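PDB 6R2M: glycoside transferase from Listeria monocytogenes, which is the extracellular glycoside hydrolase PssZ, which probably acts on exopolysaccharide. Local coordinates for residues T133-P143 with M168-A177; K154-Y162 with T191-F199. One frame throughout, in Å; residues are numbered along the deposited sequence.

Interaction 1 of 2, residues T133-P143 with M168-A177; sequences TKKYSAEQGVP and MQQINYRDKA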
loop_
_atom_site.group_PDB
_atom_site.type_symbol
_atom_site.label_atom_id
_atom_site.label_comp_id
_atom_site.label_asym_id
_atom_site.label_seq_id
_atom_site.Cartn_x
_atom_site.Cartn_y
_atom_site.Cartn_z
ATOM N N THR A 133 15.966 6.588 -0.156
ATOM C CA THR A 133 14.920 6.612 0.862
ATOM C C THR A 133 15.455 6.180 2.223
ATOM O O THR A 133 15.155 6.795 3.255
ATOM C CB THR A 133 13.768 5.704 0.438
ATOM O OG1 THR A 133 13.144 6.241 -0.729
ATOM C CG2 THR A 133 12.749 5.576 1.568
ATOM N N LYS A 134 16.229 5.098 2.246
ATOM C CA LYS A 134 16.826 4.631 3.495
ATOM C C LYS A 134 17.746 5.680 4.104
ATOM O O LYS A 134 17.793 5.843 5.332
ATOM C CB LYS A 134 17.585 3.333 3.241
ATOM C CG LYS A 134 18.407 2.831 4.425
ATOM C CD LYS A 134 19.155 1.562 4.032
ATOM C CE LYS A 134 20.298 1.238 4.971
ATOM N NZ LYS A 134 21.019 0.041 4.461
ATOM N N LYS A 135 18.483 6.404 3.256
ATOM C CA LYS A 135 19.476 7.356 3.750
ATOM C C LYS A 135 18.823 8.582 4.388
ATOM O O LYS A 135 19.225 9.016 5.477
ATOM C CB LYS A 135 20.416 7.764 2.612
ATOM C CG LYS A 135 21.441 8.837 2.993
ATOM C CD LYS A 135 22.427 9.056 1.860
ATOM C CE LYS A 135 23.443 10.125 2.232
ATOM N NZ LYS A 135 24.336 10.435 1.089
ATOM N N TYR A 136 17.810 9.149 3.734
ATOM C CA TYR A 136 17.288 10.449 4.138
ATOM C C TYR A 136 15.999 10.382 4.942
ATOM O O TYR A 136 15.794 11.218 5.826
ATOM C CB TYR A 136 17.067 11.335 2.904
ATOM C CG TYR A 136 18.372 11.824 2.327
ATOM C CD1 TYR A 136 19.077 12.844 2.947
ATOM C CD2 TYR A 136 18.923 11.232 1.200
ATOM C CE1 TYR A 136 20.291 13.283 2.441
ATOM C CE2 TYR A 136 20.146 11.670 0.679
ATOM C CZ TYR A 136 20.816 12.697 1.311
ATOM O OH TYR A 136 22.018 13.136 0.808
ATOM N N SER A 137 15.112 9.426 4.668
ATOM C CA SER A 137 13.838 9.375 5.383
ATOM C C SER A 137 13.938 8.481 6.626
ATOM O O SER A 137 13.194 7.527 6.833
ATOM C CB SER A 137 12.733 8.927 4.433
ATOM O OG SER A 137 11.482 9.306 4.978
ATOM N N ALA A 138 14.888 8.830 7.488
ATOM C CA ALA A 138 15.230 7.988 8.627
ATOM C C ALA A 138 15.950 8.838 9.658
ATOM O O ALA A 138 16.614 9.814 9.318
ATOM C CB ALA A 138 16.125 6.817 8.219
ATOM N N GLU A 139 15.818 8.445 10.920
ATOM C CA GLU A 139 16.516 9.087 12.025
ATOM C C GLU A 139 17.323 8.001 12.717
ATOM O O GLU A 139 16.749 7.077 13.307
ATOM C CB GLU A 139 15.533 9.772 12.973
ATOM C CG GLU A 139 16.171 10.328 14.242
ATOM C CD GLU A 139 17.243 11.370 13.966
ATOM O OE1 GLU A 139 17.187 12.027 12.909
ATOM O OE2 GLU A 139 18.146 11.537 14.816
ATOM N N GLN A 140 18.650 8.089 12.587
ATOM C CA GLN A 140 19.584 7.122 13.168
ATOM C C GLN A 140 19.294 5.696 12.703
ATOM O O GLN A 140 19.390 4.739 13.475
ATOM C CB GLN A 140 19.582 7.210 14.693
ATOM C CG GLN A 140 20.267 8.465 15.210
ATOM C CD GLN A 140 21.778 8.339 15.232
ATOM O OE1 GLN A 140 22.412 8.114 14.199
ATOM N NE2 GLN A 140 22.363 8.472 16.420
ATOM N N GLY A 141 18.942 5.556 11.425
ATOM C CA GLY A 141 18.701 4.264 10.825
ATOM C C GLY A 141 17.285 3.741 10.954
ATOM O O GLY A 141 16.987 2.679 10.388
ATOM N N VAL A 142 16.417 4.438 11.678
ATOM C CA VAL A 142 15.030 4.027 11.889
ATOM C C VAL A 142 14.141 4.869 10.972
ATOM O O VAL A 142 14.211 6.101 11.042
ATOM C CB VAL A 142 14.605 4.210 13.355
ATOM C CG1 VAL A 142 13.191 3.687 13.588
ATOM C CG2 VAL A 142 15.633 3.545 14.286
ATOM N N PRO A 143 13.294 4.265 10.148
ATOM C CA PRO A 143 12.534 5.071 9.186
ATOM C C PRO A 143 11.605 6.060 9.872
ATOM O O PRO A 143 11.062 5.796 10.948
ATOM C CB PRO A 143 11.741 4.026 8.389
ATOM C CG PRO A 143 11.709 2.802 9.285
ATOM C CD PRO A 143 13.029 2.825 10.005
ATOM N N MET A 168 11.899 -3.159 3.074
ATOM C CA MET A 168 12.964 -2.778 3.997
ATOM C C MET A 168 14.054 -3.836 4.064
ATOM O O MET A 168 15.234 -3.496 4.219
ATOM C CB MET A 168 12.387 -2.510 5.388
ATOM C CG MET A 168 11.441 -1.347 5.403
ATOM S SD MET A 168 10.677 -1.127 7.015
ATOM C CE MET A 168 12.133 -0.831 8.025
ATOM N N GLN A 169 13.689 -5.113 3.938
ATOM C CA GLN A 169 14.710 -6.155 3.912
ATOM C C GLN A 169 15.506 -6.115 2.614
ATOM O O GLN A 169 16.703 -6.437 2.614
ATOM C CB GLN A 169 14.060 -7.524 4.124
ATOM C CG GLN A 169 13.381 -7.663 5.478
ATOM C CD GLN A 169 12.519 -8.905 5.593
ATOM O OE1 GLN A 169 12.065 -9.462 4.595
ATOM N NE2 GLN A 169 12.275 -9.336 6.825
ATOM N N GLN A 170 14.876 -5.699 1.515
ATOM C CA GLN A 170 15.566 -5.619 0.229
ATOM C C GLN A 170 16.747 -4.650 0.271
ATOM O O GLN A 170 17.739 -4.848 -0.442
ATOM C CB GLN A 170 14.580 -5.202 -0.861
ATOM C CG GLN A 170 15.234 -4.942 -2.195
ATOM C CD GLN A 170 15.730 -6.216 -2.852
ATOM O OE1 GLN A 170 15.060 -7.247 -2.804
ATOM N NE2 GLN A 170 16.917 -6.152 -3.463
ATOM N N ILE A 171 16.665 -3.603 1.089
ATOM C CA ILE A 171 17.718 -2.600 1.175
ATOM C C ILE A 171 18.457 -2.674 2.510
ATOM O O ILE A 171 19.235 -1.779 2.834
ATOM C CB ILE A 171 17.156 -1.190 0.899
ATOM C CG1 ILE A 171 18.258 -0.218 0.445
ATOM C CG2 ILE A 171 16.363 -0.657 2.074
ATOM C CD1 ILE A 171 18.830 -0.544 -0.909
ATOM N N ASN A 172 18.241 -3.739 3.282
ATOM C CA ASN A 172 19.038 -4.039 4.478
ATOM C C ASN A 172 19.034 -2.905 5.504
ATOM O O ASN A 172 20.086 -2.462 5.969
ATOM C CB ASN A 172 20.474 -4.390 4.089
ATOM C CG ASN A 172 20.541 -5.603 3.198
ATOM O OD1 ASN A 172 20.906 -5.508 2.017
ATOM N ND2 ASN A 172 20.185 -6.753 3.751
ATOM N N TYR A 173 17.846 -2.443 5.879
ATOM C CA TYR A 173 17.767 -1.598 7.062
ATOM C C TYR A 173 18.395 -2.320 8.249
ATOM O O TYR A 173 18.315 -3.547 8.365
ATOM C CB TYR A 173 16.316 -1.255 7.400
ATOM C CG TYR A 173 15.695 -0.112 6.625
ATOM C CD1 TYR A 173 15.177 -0.324 5.351
ATOM C CD2 TYR A 173 15.567 1.155 7.181
ATOM C CE1 TYR A 173 14.576 0.680 4.645
ATOM C CE2 TYR A 173 14.968 2.188 6.465
ATOM C CZ TYR A 173 14.471 1.931 5.193
ATOM O OH TYR A 173 13.864 2.911 4.445
ATOM N N ARG A 174 19.031 -1.547 9.124
ATOM C CA ARG A 174 19.613 -2.099 10.340
ATOM C C ARG A 174 18.533 -2.695 11.236
ATOM O O ARG A 174 17.346 -2.398 11.103
ATOM C CB ARG A 174 20.381 -1.025 11.101
ATOM C CG ARG A 174 21.500 -0.388 10.295
ATOM C CD ARG A 174 21.928 0.945 10.900
ATOM N NE ARG A 174 22.501 0.795 12.236
ATOM C CZ ARG A 174 22.671 1.801 13.090
ATOM N NH1 ARG A 174 22.308 3.029 12.751
ATOM N NH2 ARG A 174 23.193 1.576 14.288
ATOM N N ASP A 175 18.967 -3.553 12.163
ATOM C CA ASP A 175 18.022 -4.261 13.022
ATOM C C ASP A 175 17.158 -3.293 13.813
ATOM O O ASP A 175 15.971 -3.555 14.036
ATOM C CB ASP A 175 18.766 -5.190 13.985
ATOM C CG ASP A 175 19.420 -6.369 13.284
ATOM O OD1 ASP A 175 19.038 -6.695 12.140
ATOM O OD2 ASP A 175 20.320 -6.984 13.901
ATOM N N LYS A 176 17.741 -2.177 14.252
ATOM C CA LYS A 176 17.032 -1.211 15.081
ATOM C C LYS A 176 15.852 -0.591 14.347
ATOM O O LYS A 176 14.900 -0.135 14.997
ATOM C CB LYS A 176 17.995 -0.111 15.552
ATOM C CG LYS A 176 18.610 0.684 14.405
ATOM C CD LYS A 176 19.561 1.771 14.906
ATOM C CE LYS A 176 18.885 2.673 15.929
ATOM N NZ LYS A 176 19.723 3.863 16.254
ATOM N N ALA A 177 15.886 -0.590 13.010
ATOM C CA ALA A 177 14.798 -0.026 12.226
ATOM C C ALA A 177 13.494 -0.766 12.459
ATOM O O ALA A 177 12.420 -0.202 12.217
ATOM C CB ALA A 177 15.143 -0.060 10.733
HETATM O O HOH W 1 14.013 5.457 5.317
HETATM O O HOH W 2 23.220 4.970 14.886
HETATM O O HOH W 3 18.827 1.292 8.751
#
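The backbones of V142 and A177 come closest, 4.1 Å between CA atoms, where the type I' hairpin E139-V142 that follows helix 120-136 meets the 3-10 turn after helix 165-170. Y173 carries the largest share of its segment's buried area. K134 CG sits over one face of its ring, 4.1 Å from the centroid, while M168 CE lies over the rim of the opposite face and G141 O lies at the edge, in the ring plane. With CG anti to the backbone N (chi1 172°) and the rest of its chain extended, K134 slides past the tyrosine to the C-terminal end of helix 165-170. There NZ donates to I171 O (3.0 Å), nearly along its C=O axis, and to N172 O (3.1 Å) from above the carbonyl plane. N172 closes that helix as the C-prime residue of a Schellman motif. At the hairpin turn K176 NZ gives a bond to Q140 O, 2.9 Å long and in the carbonyl plane, and the lysine's CD lies over the centre of the R174 guanidinium. Beyond the turn, P143 CD packs on A177 CB at 3.6 Å. A water accepts a hydrogen bond from Y173 OH at 2.7 Å. Two lysine ammonium groups thus grip carbonyls on opposite segments, one at a helix end whose dipole would favour the positive charge, while the bridging water ties the phenol hydroxyl to the carbonyls of T133 and S137.

Interaction 2 of 2, residues K154-Y162 with T191-F199; sequences KADTLHLSY and TEVFQNEQF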
loop_
_atom_site.group_PDB
_atom_site.type_symbol
_atom_site.label_atom_id
_atom_site.label_comp_id
_atom_site.label_asym_id
_atom_site.label_seq_id
_atom_site.Cartn_x
_atom_site.Cartn_y
_atom_site.Cartn_z
ATOM N N LYS A 154 13.634 16.115 8.169
ATOM C CA LYS A 154 12.991 14.812 8.277
ATOM C C LYS A 154 11.711 14.911 9.106
ATOM O O LYS A 154 11.578 15.769 9.984
ATOM C CB LYS A 154 13.939 13.796 8.925
ATOM C CG LYS A 154 15.321 13.669 8.267
ATOM C CD LYS A 154 16.411 13.459 9.322
ATOM C CE LYS A 154 17.619 12.704 8.777
ATOM N NZ LYS A 154 17.730 12.779 7.299
ATOM N N ALA A 155 10.767 14.015 8.825
ATOM C CA ALA A 155 9.598 13.881 9.684
ATOM C C ALA A 155 10.013 13.430 11.082
ATOM O O ALA A 155 11.021 12.743 11.265
ATOM C CB ALA A 155 8.604 12.876 9.094
ATOM N N ASP A 156 9.221 13.811 12.084
ATOM C CA ASP A 156 9.482 13.355 13.442
ATOM C C ASP A 156 8.496 12.281 13.882
ATOM O O ASP A 156 8.415 11.972 15.074
ATOM C CB ASP A 156 9.477 14.525 14.428
ATOM C CG ASP A 156 8.217 15.359 14.352
ATOM O OD1 ASP A 156 7.169 14.861 13.878
ATOM O OD2 ASP A 156 8.269 16.532 14.784
ATOM N N THR A 157 7.746 11.704 12.944
ATOM C CA THR A 157 6.834 10.614 13.243
ATOM C C THR A 157 7.162 9.432 12.348
ATOM O O THR A 157 7.636 9.603 11.220
ATOM C CB THR A 157 5.352 10.994 13.014
ATOM O OG1 THR A 157 5.160 11.435 11.663
ATOM C CG2 THR A 157 4.932 12.103 13.943
ATOM N N LEU A 158 6.868 8.231 12.846
ATOM C CA LEU A 158 6.723 7.056 11.995
ATOM C C LEU A 158 5.326 6.495 12.197
ATOM O O LEU A 158 4.987 6.053 13.295
ATOM C CB LEU A 158 7.762 5.982 12.309
ATOM C CG LEU A 158 7.550 4.650 11.587
ATOM C CD1 LEU A 158 7.704 4.822 10.070
ATOM C CD2 LEU A 158 8.493 3.558 12.112
ATOM N N HIS A 159 4.522 6.517 11.142
ATOM C CA HIS A 159 3.270 5.784 11.142
ATOM C C HIS A 159 3.555 4.341 10.748
ATOM O O HIS A 159 4.112 4.082 9.672
ATOM C CB HIS A 159 2.278 6.444 10.195
ATOM C CG HIS A 159 1.709 7.714 10.747
ATOM N ND1 HIS A 159 2.456 8.867 10.869
ATOM C CD2 HIS A 159 0.481 8.005 11.241
ATOM C CE1 HIS A 159 1.708 9.817 11.403
ATOM N NE2 HIS A 159 0.505 9.322 11.636
ATOM N N LEU A 160 3.180 3.397 11.620
ATOM C CA LEU A 160 3.519 2.002 11.370
ATOM C C LEU A 160 2.841 1.464 10.117
ATOM O O LEU A 160 3.321 0.484 9.531
ATOM C CB LEU A 160 3.142 1.157 12.580
ATOM C CG LEU A 160 3.924 1.526 13.839
ATOM C CD1 LEU A 160 3.451 0.699 15.012
ATOM C CD2 LEU A 160 5.410 1.324 13.596
ATOM N N SER A 161 1.732 2.075 9.697
ATOM C CA SER A 161 1.070 1.652 8.468
ATOM C C SER A 161 1.890 1.956 7.221
ATOM O O SER A 161 1.522 1.501 6.136
ATOM C CB SER A 161 -0.306 2.313 8.363
ATOM O OG SER A 161 -0.182 3.718 8.155
ATOM N N TYR A 162 2.975 2.709 7.349
ATOM C CA TYR A 162 3.863 2.989 6.239
ATOM C C TYR A 162 4.937 1.918 6.071
ATOM O O TYR A 162 5.706 1.980 5.105
ATOM C CB TYR A 162 4.533 4.349 6.447
ATOM C CG TYR A 162 3.740 5.563 5.994
ATOM C CD1 TYR A 162 2.346 5.524 5.871
ATOM C CD2 TYR A 162 4.399 6.747 5.675
ATOM C CE1 TYR A 162 1.639 6.654 5.456
ATOM C CE2 TYR A 162 3.706 7.873 5.275
ATOM C CZ TYR A 162 2.330 7.815 5.147
ATOM O OH TYR A 162 1.647 8.943 4.729
ATOM N N THR A 191 -1.443 1.024 18.400
ATOM C CA THR A 191 -0.987 2.411 18.403
ATOM C C THR A 191 -0.283 2.682 17.085
ATOM O O THR A 191 0.723 2.034 16.780
ATOM C CB THR A 191 -0.008 2.657 19.545
ATOM O OG1 THR A 191 0.976 1.620 19.529
ATOM C CG2 THR A 191 -0.712 2.676 20.879
ATOM N N GLU A 192 -0.790 3.634 16.311
ATOM C CA GLU A 192 -0.317 3.775 14.942
ATOM C C GLU A 192 0.977 4.560 14.818
ATOM O O GLU A 192 1.640 4.457 13.779
ATOM C CB GLU A 192 -1.373 4.473 14.084
ATOM C CG GLU A 192 -2.692 3.722 14.016
ATOM C CD GLU A 192 -3.727 4.241 15.004
ATOM O OE1 GLU A 192 -3.339 4.789 16.058
ATOM O OE2 GLU A 192 -4.941 4.111 14.716
ATOM N N VAL A 193 1.344 5.352 15.818
ATOM C CA VAL A 193 2.395 6.351 15.660
ATOM C C VAL A 193 3.542 6.058 16.619
ATOM O O VAL A 193 3.330 5.857 17.821
ATOM C CB VAL A 193 1.857 7.775 15.892
ATOM C CG1 VAL A 193 2.971 8.789 15.693
ATOM C CG2 VAL A 193 0.713 8.079 14.941
ATOM N N PHE A 194 4.758 6.079 16.089
ATOM C CA PHE A 194 5.975 5.929 16.872
ATOM C C PHE A 194 6.704 7.265 16.815
ATOM O O PHE A 194 6.997 7.768 15.727
ATOM C CB PHE A 194 6.810 4.771 16.312
ATOM C CG PHE A 194 8.089 4.506 17.060
ATOM C CD1 PHE A 194 8.084 3.760 18.228
ATOM C CD2 PHE A 194 9.297 4.971 16.564
ATOM C CE1 PHE A 194 9.265 3.503 18.906
ATOM C CE2 PHE A 194 10.481 4.718 17.240
ATOM C CZ PHE A 194 10.460 3.987 18.414
ATOM N N GLN A 195 6.908 7.886 17.974
ATOM C CA GLN A 195 7.519 9.209 18.018
ATOM C C GLN A 195 8.271 9.328 19.330
ATOM O O GLN A 195 7.734 8.975 20.386
ATOM C CB GLN A 195 6.480 10.330 17.892
ATOM C CG GLN A 195 7.084 11.742 17.977
ATOM C CD GLN A 195 6.056 12.835 17.762
ATOM O OE1 GLN A 195 4.855 12.593 17.837
ATOM N NE2 GLN A 195 6.527 14.052 17.489
ATOM N N ASN A 196 9.507 9.816 19.255
ATOM C CA ASN A 196 10.345 9.978 20.439
ATOM C C ASN A 196 10.431 8.673 21.233
ATOM O O ASN A 196 10.314 8.654 22.462
ATOM C CB ASN A 196 9.821 11.124 21.305
ATOM C CG ASN A 196 10.879 11.688 22.222
ATOM O OD1 ASN A 196 10.841 11.483 23.433
ATOM N ND2 ASN A 196 11.838 12.403 21.645
ATOM N N GLU A 197 10.602 7.565 20.511
ATOM C CA GLU A 197 10.786 6.234 21.083
ATOM C C GLU A 197 9.570 5.744 21.883
ATOM O O GLU A 197 9.682 4.789 22.661
ATOM C CB GLU A 197 12.061 6.187 21.935
ATOM C CG GLU A 197 13.274 6.732 21.177
ATOM C CD GLU A 197 14.543 6.753 22.007
ATOM O OE1 GLU A 197 14.989 5.670 22.441
ATOM O OE2 GLU A 197 15.102 7.851 22.217
ATOM N N GLN A 198 8.398 6.351 21.679
ATOM C CA GLN A 198 7.168 5.941 22.343
ATOM C C GLN A 198 6.064 5.767 21.307
ATOM O O GLN A 198 6.154 6.255 20.180
ATOM C CB GLN A 198 6.715 6.963 23.395
ATOM C CG GLN A 198 7.646 7.099 24.581
ATOM C CD GLN A 198 7.506 8.452 25.246
ATOM O OE1 GLN A 198 6.652 8.647 26.111
ATOM N NE2 GLN A 198 8.342 9.402 24.836
ATOM N N PHE A 199 4.999 5.092 21.718
ATOM C CA PHE A 199 3.848 4.835 20.863
ATOM C C PHE A 199 2.676 5.710 21.272
ATOM O O PHE A 199 2.444 5.937 22.465
ATOM C CB PHE A 199 3.416 3.377 20.945
ATOM C CG PHE A 199 4.414 2.409 20.387
ATOM C CD1 PHE A 199 4.480 2.173 19.020
ATOM C CD2 PHE A 199 5.274 1.722 21.226
ATOM C CE1 PHE A 199 5.384 1.256 18.513
ATOM C CE2 PHE A 199 6.187 0.810 20.721
ATOM C CZ PHE A 199 6.236 0.572 19.359
HETATM O O HOH W 4 10.668 10.886 16.718
HETATM O O HOH W 5 0.307 3.807 11.330
#
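L158 and F194 form an antiparallel hydrogen-bonded pair, and this is the tightly packed part of the contact. L158 N donates to F194 O at 2.9 Å, and F194 N returns a bond to L158 O at 2.8 Å, both nearly straight. One step on, H159 and V193 make a non-hydrogen-bonded pair, and L160 N then reaches E192 O at 2.9 Å; a water also donates to that oxygen. E192 and V193 together face Q200 in a classic beta bulge. On the face carrying H159 and V193, the two side chains run alongside each other and V193 CG2 lies over the imidazole, 3.9 Å from its centroid. CG anti to the carbonyl carbon (chi1 -74°) brings the H159 ring beside that methyl, while D145 holds its ND1. The buried L160 points CD1 at the edge of the F199 ring, 4.0 Å from CE1, with P180 and I215 also packing on this leucine.

Toward the exposed D156 the looseness is in the polar side-chain ends. D156 O still touches Q195 CG at 3.2 Å, but D156 OD1 stays 3.8 Å from Q195 NE2, amide and carboxylate planes 35° apart; Q200 binds the amide oxygen. All three direct hydrogen bonds between the segments are therefore backbone to backbone, joining strand 158-159 to the hairpin of 193-195 and 198-200, and a single water bridges D156 O and N196 N.

In the fold
From the N terminus, helix 120-136 runs into the small hairpin of 138-139 and 142-143, the first half of interaction 1. The chain then passes through 147-148 into 153-154, where interaction 2 begins, and on to strand 158-159. Helix 165-170 follows, and residues 168-177 close the first loop against 133-143. Beyond helix 179-183 the strands of 193-200 close the second loop against 154-162. The segments alternate, so the two loops cross rather than nest. The contacts, with centres about 14 Å apart, also touch: K154 NZ probably bonds to Y136 O, and P143 O packs on L158 CB. Together they tie the end of helix 120-136, helix 165-170 and the three-stranded sheet.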